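Tyrosinase (PDB 6JU8) probably oxidises L-tyrosine and L-dopa to L-dopaquinone with molecular oxygen at a dinuclear copper centre, a step of melanin biosynthesis. Local coordinates at residues 99-103 with 403-408; 105-109 with 424-430; 233-239 with 251-257. The protein carries 1 engineered substitution. All coordinates share one frame; numbering follows the deposited sequence. Where two conformers were deposited one is given.

Interaction 1. Residues 99-103 with 403-408; sequences NNYTF and SKDDDL
With chi1 at 47°, Thr102 tucks OG1 between its own backbone N and carbonyl carbon and swings CG2 round to the 403-408 loop, where the methyl lies 3.6 Å from Ser403 O. Leu408 CD2 packs against Thr102 CB at 4.1 Å. Ser403 holds its hydroxyl in the equivalent rotamer, chi1 72°; OG comes within 3.6 Å of Tyr101 CB, at the edge of the phenol ring and near its plane, while its hydrogen bond goes to Ser400 O. No direct hydrogen bond joins the two loops. Two waters do the job instead, both donating to Asp406 OD2: one accepts from Asn100 ND2 and reaches OD2 at 2.6 Å, the other is shared with Thr102 OG1, 2.7 Å from the threonine oxygen. Asn100 and Asp406 approach from opposite directions, amide and carboxylate planes 58° apart, and ND2 stays 4.1 Å from OD2, so the waters carry the polar link. The backbones here form two type I beta turns, Asn100 to Phe103 and Ser403 to Asp406. The first follows the copper ligand His98 and leads into helix 103-129, within the first copper-binding motif of the tyrosinase central domain.

Interaction 2. Residues 105-109 with 424-430; sequences TWHRV and FRSDDVK. With CU (copper (II) ion), chain C.
Helix 103-129 carries His107, one of the three histidines of a copper site in the tyrosinase dinuclear centre, and the 424-430 loop packs on the helix face of Thr105, Arg108 and Val109, turned away from the copper. His107 NE2 binds copper at 2.0 Å; His71 and His98 complete the protein ligands, and a water occupies a further position. Phe103 O takes the hydrogen bond of His107 ND1, and Trp106 CE3 lies over the centre of the imidazole face. Across the contact, Thr105 OG1 and Ser426 OG share a hydrogen bond of 2.8 Å. One turn on, the extended first part of Arg108 (chi1 175°) lays CD against Val429 CB at 3.7 Å, and the bend at chi3 (-72°) turns the guanidinium so that NH1 meets Val429 O at 2.9 Å. That bond is fairly straight, 162° at the hydrogen, and the oxygen lies close to the guanidinium plane. Val109 packs both methyls on one face of the Phe424 ring: CG1 over it in a CH-pi contact, 3.9 Å from the centroid, CG2 nearer Phe424 CD2 at 3.7 Å and also meeting Val429 CG1. Arg108 NE forms a salt bridge with Asp380 and NH1 also bonds Gln387, both on helix 371-389. A buried guanidinium is therefore gripped from two parts of the fold, and the carboxylate of Asp380 would be expected to balance its charge.

Interaction 3. Residues 233-239 with 251-257; sequences KCQSTTK and WADGGQN
Ala252 O takes two backbone donors from the facing loop: Gln235 N at 2.8 Å, on a lone pair in the carbonyl plane, and Ser236 N, which comes in almost head-on (C=O...N 172°). Gly255 O is likewise doubly used, by Thr238 OG1 at 2.7 Å and Lys239 N at 3.1 Å. Thr238 reaches it because its hydroxyl is anti to the backbone N (chi1 -178°). At the far end Lys239 O receives both Asn257 N and Asn257 ND2, ND2 at 2.9 Å, and ND2 also donates to Gly254 O. Gln256 uses both ends of its amide: NE2 donates to Thr237 O at 2.9 Å from above the carbonyl plane, and OE1 accepts from Lys239 NZ at 3.0 Å and from a water held by Thr237 OG1. Lys239 has a stronger partner in Asp369. Ser236 OG donates a second hydrogen bond to Thr237 O, and another water joins Ser236 O, Trp251 O and Gly254 N. Asp253 OD1 closes an Asx turn on Gly255 N, while OD2 forms a salt bridge with Arg199. With hardly any regular strand pairing, these two loops of the central domain are joined mainly by shared carbonyl oxygens and side-chain amides, which fix the backbone polar groups in place.

Overall arrangement
Interactions 1 and 2 are neighbours, centres 9 Å apart, and their segments alternate along the chain: 99-103, 105-109, 403-408, 424-430. Interaction 1 sets the turn before helix 103-129 against 403-408, and interaction 2 sets the first turns of the helix against 424-430; strands 412-415 and 420-423 lie between those loops. They also touch directly, with salt bridges Asp407 to Arg425 and Lys404 to Asp427. Interaction 3 is nested inside the long loops they close, joining the loop before helix 248-251 to its last residue and the loop after it. It lies across the chain's centre, about 33 Å from both by centres. Later chain thus backs one copper-binding helix, while in interaction 3 Asp253 and Asn257 pack on the second subunit.

Interaction 1. Residues 99-103 with 403-408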
# COMPACT_ATOMS: atom_id res chain seq x y z
N ASN A 99 20.43 -22.49 7.27
CA ASN A 99 21.31 -23.45 6.59
C ASN A 99 22.00 -24.35 7.61
O ASN A 99 23.17 -24.71 7.45
CB ASN A 99 22.35 -22.78 5.70
CG ASN A 99 22.95 -23.74 4.69
OD1 ASN A 99 22.25 -24.52 4.05
ND2 ASN A 99 24.28 -23.72 4.55
N ASN A 100 21.28 -24.74 8.66
CA ASN A 100 21.71 -25.85 9.51
C ASN A 100 20.49 -26.58 10.03
O ASN A 100 19.38 -26.04 10.01
CB ASN A 100 22.58 -25.34 10.66
CG ASN A 100 23.53 -26.38 11.22
OD1 ASN A 100 23.57 -27.53 10.76
ND2 ASN A 100 24.29 -25.97 12.23
N TYR A 101 20.71 -27.78 10.55
CA TYR A 101 19.62 -28.68 10.95
C TYR A 101 18.86 -28.21 12.18
O TYR A 101 17.78 -28.72 12.47
CB TYR A 101 20.18 -30.10 11.16
CG TYR A 101 21.02 -30.50 9.97
CD1 TYR A 101 20.41 -30.72 8.74
CD2 TYR A 101 22.40 -30.62 10.07
CE1 TYR A 101 21.16 -31.08 7.64
CE2 TYR A 101 23.15 -30.98 8.97
CZ TYR A 101 22.53 -31.20 7.76
OH TYR A 101 23.22 -31.56 6.62
N THR A 102 19.42 -27.25 12.91
CA THR A 102 18.72 -26.59 14.01
C THR A 102 17.85 -25.43 13.53
O THR A 102 17.26 -24.74 14.36
CB THR A 102 19.75 -26.13 15.06
OG1 THR A 102 20.80 -25.46 14.34
CG2 THR A 102 20.36 -27.29 15.85
N PHE A 103 17.74 -25.21 12.23
CA PHE A 103 16.83 -24.15 11.75
C PHE A 103 15.45 -24.31 12.36
O PHE A 103 14.90 -23.32 12.88
CB PHE A 103 16.82 -24.17 10.21
CG PHE A 103 15.60 -23.52 9.60
CD1 PHE A 103 15.54 -22.12 9.53
CD2 PHE A 103 14.52 -24.28 9.15
CE1 PHE A 103 14.43 -21.48 9.01
CE2 PHE A 103 13.39 -23.63 8.65
CZ PHE A 103 13.34 -22.24 8.62
N SER A 403 24.78 -31.55 15.21
CA SER A 403 24.17 -30.29 15.62
C SER A 403 23.20 -30.46 16.77
O SER A 403 22.75 -29.46 17.36
CB SER A 403 23.46 -29.64 14.43
OG SER A 403 22.29 -30.36 14.10
N LYS A 404 22.85 -31.70 17.10
CA LYS A 404 21.76 -31.94 18.04
C LYS A 404 21.98 -31.16 19.33
O LYS A 404 21.03 -30.62 19.90
CB LYS A 404 21.61 -33.45 18.33
CG LYS A 404 20.35 -33.73 19.16
CD LYS A 404 20.08 -35.21 19.37
CE LYS A 404 21.05 -35.79 20.38
NZ LYS A 404 20.78 -35.32 21.77
N ASP A 405 23.20 -31.10 19.83
CA ASP A 405 23.45 -30.52 21.14
C ASP A 405 23.88 -29.07 21.10
O ASP A 405 24.37 -28.53 22.10
CB ASP A 405 24.48 -31.39 21.88
CG ASP A 405 23.90 -32.76 22.22
OD1 ASP A 405 22.67 -32.92 22.38
OD2 ASP A 405 24.67 -33.74 22.31
N ASP A 406 23.67 -28.39 19.97
CA ASP A 406 24.06 -26.98 19.91
C ASP A 406 23.23 -26.13 20.87
O ASP A 406 22.00 -26.25 20.93
CB ASP A 406 23.84 -26.42 18.50
CG ASP A 406 24.82 -26.91 17.46
OD1 ASP A 406 25.78 -27.63 17.76
OD2 ASP A 406 24.62 -26.53 16.28
N ASP A 407 23.88 -25.20 21.58
CA ASP A 407 23.14 -24.19 22.32
C ASP A 407 22.38 -23.29 21.35
O ASP A 407 22.95 -22.74 20.39
CB ASP A 407 24.15 -23.33 23.11
CG ASP A 407 24.66 -23.99 24.37
OD1 ASP A 407 24.04 -24.94 24.88
OD2 ASP A 407 25.74 -23.55 24.81
N LEU A 408 21.10 -23.11 21.60
CA LEU A 408 20.28 -22.22 20.78
C LEU A 408 20.30 -20.82 21.37
O LEU A 408 19.34 -20.28 21.91
CB LEU A 408 18.86 -22.79 20.70
CG LEU A 408 18.75 -24.21 20.15
CD1 LEU A 408 17.32 -24.72 20.25
CD2 LEU A 408 19.24 -24.28 18.71
O HOH W 1 26.08 -27.18 14.24
O HOH W 2 22.88 -24.51 15.70

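Interaction 2. Residues 105-109 with 424-430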
# COMPACT_ATOMS: atom_id res chain seq x y z
N THR A 105 14.42 -25.80 15.13
CA THR A 105 14.32 -25.74 16.60
C THR A 105 14.72 -24.38 17.13
O THR A 105 14.10 -23.86 18.08
CB THR A 105 15.15 -26.87 17.24
OG1 THR A 105 16.44 -26.84 16.62
CG2 THR A 105 14.48 -28.22 16.96
N TRP A 106 15.72 -23.74 16.50
CA TRP A 106 16.00 -22.35 16.91
C TRP A 106 14.75 -21.51 16.75
O TRP A 106 14.36 -20.73 17.64
CB TRP A 106 17.19 -21.79 16.07
CG TRP A 106 17.60 -20.45 16.61
CD1 TRP A 106 18.56 -20.23 17.55
CD2 TRP A 106 17.07 -19.17 16.26
NE1 TRP A 106 18.67 -18.87 17.83
CE2 TRP A 106 17.75 -18.22 17.04
CE3 TRP A 106 16.06 -18.74 15.38
CZ2 TRP A 106 17.47 -16.85 16.96
CZ3 TRP A 106 15.79 -17.39 15.29
CH2 TRP A 106 16.49 -16.45 16.08
N HIS A 107 14.08 -21.64 15.59
CA HIS A 107 12.89 -20.81 15.36
C HIS A 107 11.72 -21.22 16.23
O HIS A 107 10.91 -20.34 16.58
CB HIS A 107 12.52 -20.82 13.87
CG HIS A 107 13.47 -20.02 13.04
ND1 HIS A 107 14.66 -20.51 12.52
CD2 HIS A 107 13.44 -18.72 12.65
CE1 HIS A 107 15.29 -19.55 11.84
NE2 HIS A 107 14.57 -18.44 11.91
N ARG A 108 11.62 -22.48 16.65
CA ARG A 108 10.56 -22.89 17.57
C ARG A 108 10.68 -22.09 18.85
O ARG A 108 9.67 -21.58 19.37
CB ARG A 108 10.66 -24.40 17.84
CG ARG A 108 9.66 -24.87 18.91
CD ARG A 108 9.47 -26.39 18.89
NE ARG A 108 8.72 -26.81 17.71
CZ ARG A 108 8.56 -28.05 17.28
NH1 ARG A 108 9.08 -29.10 17.92
NH2 ARG A 108 7.86 -28.26 16.17
N VAL A 109 11.91 -21.96 19.37
CA VAL A 109 12.10 -21.18 20.61
C VAL A 109 11.83 -19.71 20.36
O VAL A 109 11.21 -19.02 21.19
CB VAL A 109 13.51 -21.41 21.18
CG1 VAL A 109 13.68 -20.63 22.49
CG2 VAL A 109 13.81 -22.88 21.47
N PHE A 424 18.68 -22.98 25.82
CA PHE A 424 17.90 -24.00 25.14
C PHE A 424 18.77 -24.88 24.25
O PHE A 424 19.75 -24.44 23.65
CB PHE A 424 16.81 -23.37 24.26
CG PHE A 424 15.50 -23.12 24.97
CD1 PHE A 424 15.25 -21.98 25.72
CD2 PHE A 424 14.49 -24.07 24.86
CE1 PHE A 424 14.03 -21.78 26.34
CE2 PHE A 424 13.27 -23.89 25.49
CZ PHE A 424 13.05 -22.74 26.23
N ARG A 425 18.38 -26.15 24.14
CA ARG A 425 18.91 -27.12 23.20
C ARG A 425 17.73 -27.74 22.45
O ARG A 425 16.61 -27.72 22.96
CB ARG A 425 19.73 -28.22 23.91
CG ARG A 425 20.96 -27.59 24.57
CD ARG A 425 22.24 -28.30 24.19
NE ARG A 425 23.38 -27.57 24.75
CZ ARG A 425 24.32 -28.17 25.46
NH1 ARG A 425 24.21 -29.48 25.66
NH2 ARG A 425 25.34 -27.48 25.95
N SER A 426 17.98 -28.30 21.28
CA SER A 426 16.91 -28.79 20.44
C SER A 426 16.07 -29.84 21.15
O SER A 426 14.84 -29.83 21.02
CB SER A 426 17.51 -29.38 19.15
OG SER A 426 18.04 -28.31 18.35
N ASP A 427 16.70 -30.75 21.92
CA ASP A 427 15.88 -31.78 22.57
C ASP A 427 14.88 -31.18 23.56
O ASP A 427 13.85 -31.79 23.83
CB ASP A 427 16.79 -32.76 23.31
CG ASP A 427 17.40 -33.80 22.41
OD1 ASP A 427 16.90 -34.05 21.31
OD2 ASP A 427 18.38 -34.45 22.82
N ASP A 428 15.14 -29.99 24.09
CA ASP A 428 14.23 -29.32 25.01
C ASP A 428 12.88 -29.01 24.38
O ASP A 428 11.87 -28.96 25.09
CB ASP A 428 14.80 -28.01 25.55
CG ASP A 428 16.08 -28.19 26.34
OD1 ASP A 428 16.25 -29.25 26.99
OD2 ASP A 428 16.94 -27.29 26.31
N VAL A 429 12.88 -28.85 23.05
CA VAL A 429 11.64 -28.46 22.37
C VAL A 429 11.18 -29.50 21.37
O VAL A 429 10.33 -29.22 20.51
CB VAL A 429 11.76 -27.07 21.71
CG1 VAL A 429 12.06 -26.05 22.79
CG2 VAL A 429 12.81 -27.08 20.60
N LYS A 430 11.68 -30.74 21.47
CA LYS A 430 11.19 -31.81 20.59
C LYS A 430 9.69 -31.97 20.73
O LYS A 430 8.94 -32.13 19.75
CB LYS A 430 11.92 -33.11 20.96
CG LYS A 430 11.49 -34.33 20.13
CD LYS A 430 11.93 -35.62 20.80
CE LYS A 430 13.41 -35.88 20.57
NZ LYS A 430 13.85 -37.18 21.18
CU CU C . 15.32 -17.03 10.71
O HOH W 3 14.07 -16.73 9.27

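Interaction 3. Residues 233-239 with 251-257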
# COMPACT_ATOMS: atom_id res chain seq x y z
N LYS A 233 17.37 3.47 4.76
CA LYS A 233 16.56 4.61 4.33
C LYS A 233 15.07 4.40 4.59
O LYS A 233 14.24 5.24 4.23
CB LYS A 233 16.76 4.88 2.84
CG LYS A 233 18.20 5.15 2.44
CD LYS A 233 18.80 6.33 3.17
CE LYS A 233 20.22 6.63 2.69
NZ LYS A 233 20.72 7.85 3.40
N CYS A 234 14.73 3.27 5.23
CA CYS A 234 13.35 3.00 5.60
C CYS A 234 13.03 3.42 7.02
O CYS A 234 13.79 3.10 7.95
CB CYS A 234 13.07 1.49 5.53
SG CYS A 234 13.40 0.78 3.91
N GLN A 235 11.89 4.09 7.18
CA GLN A 235 11.31 4.26 8.52
C GLN A 235 10.38 3.09 8.84
O GLN A 235 10.37 2.62 9.99
CB GLN A 235 10.56 5.60 8.61
CG GLN A 235 9.96 5.83 9.98
CD GLN A 235 9.43 7.25 10.18
OE1 GLN A 235 9.74 8.19 9.47
NE2 GLN A 235 8.66 7.37 11.25
N SER A 236 9.62 2.65 7.85
CA SER A 236 8.67 1.55 7.96
C SER A 236 9.18 0.32 7.21
O SER A 236 9.82 0.43 6.18
CB SER A 236 7.33 1.98 7.35
OG SER A 236 6.38 0.93 7.44
N THR A 237 8.79 -0.84 7.71
CA THR A 237 8.91 -2.05 6.90
C THR A 237 8.01 -1.94 5.66
O THR A 237 7.01 -1.20 5.69
CB THR A 237 8.54 -3.30 7.71
OG1 THR A 237 7.19 -3.19 8.22
CG2 THR A 237 9.46 -3.47 8.91
N THR A 238 8.41 -2.62 4.60
CA THR A 238 7.66 -2.61 3.35
C THR A 238 7.63 -4.00 2.74
O THR A 238 8.55 -4.80 2.94
CB THR A 238 8.23 -1.57 2.38
OG1 THR A 238 7.46 -1.53 1.16
CG2 THR A 238 9.68 -1.86 1.98
N LYS A 239 6.57 -4.28 2.00
CA LYS A 239 6.48 -5.44 1.10
C LYS A 239 6.55 -4.90 -0.31
O LYS A 239 5.61 -4.16 -0.69
CB LYS A 239 5.19 -6.25 1.34
CG LYS A 239 5.01 -6.74 2.78
CD LYS A 239 3.54 -7.16 2.98
CE LYS A 239 3.28 -7.74 4.37
NZ LYS A 239 3.65 -6.77 5.43
N TRP A 251 11.22 5.31 -0.38
CA TRP A 251 11.79 4.23 0.43
C TRP A 251 11.49 4.39 1.91
O TRP A 251 11.48 3.40 2.65
CB TRP A 251 13.31 4.22 0.22
CG TRP A 251 13.72 3.82 -1.17
CD1 TRP A 251 12.99 3.31 -2.20
CD2 TRP A 251 15.06 3.94 -1.65
NE1 TRP A 251 13.82 3.09 -3.28
CE2 TRP A 251 15.09 3.47 -2.98
CE3 TRP A 251 16.24 4.40 -1.06
CZ2 TRP A 251 16.26 3.44 -3.75
CZ3 TRP A 251 17.40 4.37 -1.82
CH2 TRP A 251 17.41 3.90 -3.15
N ALA A 252 11.28 5.61 2.40
CA ALA A 252 11.00 5.80 3.82
C ALA A 252 9.82 4.95 4.25
O ALA A 252 9.78 4.39 5.35
CB ALA A 252 10.70 7.27 4.07
N ASP A 253 8.81 4.87 3.37
CA ASP A 253 7.68 3.97 3.62
C ASP A 253 7.14 3.56 2.25
O ASP A 253 6.38 4.30 1.62
CB ASP A 253 6.59 4.64 4.45
CG ASP A 253 5.45 3.70 4.81
OD1 ASP A 253 5.34 2.61 4.22
OD2 ASP A 253 4.63 4.07 5.68
N GLY A 254 7.59 2.41 1.78
CA GLY A 254 7.27 1.92 0.46
C GLY A 254 5.95 1.22 0.34
O GLY A 254 5.56 0.80 -0.76
N GLY A 255 5.23 1.09 1.45
CA GLY A 255 3.90 0.53 1.47
C GLY A 255 3.84 -0.97 1.67
O GLY A 255 4.82 -1.70 1.60
N GLN A 256 2.63 -1.44 1.97
CA GLN A 256 2.33 -2.86 2.15
C GLN A 256 1.69 -3.31 0.85
O GLN A 256 0.45 -3.26 0.72
CB GLN A 256 1.42 -3.05 3.36
CG GLN A 256 1.98 -2.39 4.62
CD GLN A 256 3.44 -2.69 4.86
OE1 GLN A 256 3.87 -3.84 4.78
NE2 GLN A 256 4.23 -1.65 5.13
N ASN A 257 2.52 -3.69 -0.12
CA ASN A 257 1.99 -3.96 -1.47
C ASN A 257 1.53 -5.41 -1.56
O ASN A 257 2.10 -6.26 -2.24
CB ASN A 257 3.03 -3.57 -2.50
CG ASN A 257 3.35 -2.08 -2.34
OD1 ASN A 257 2.52 -1.22 -2.64
ND2 ASN A 257 4.54 -1.75 -1.84
O HOH W 4 9.71 1.28 3.41
O HOH W 5 6.17 -4.39 6.04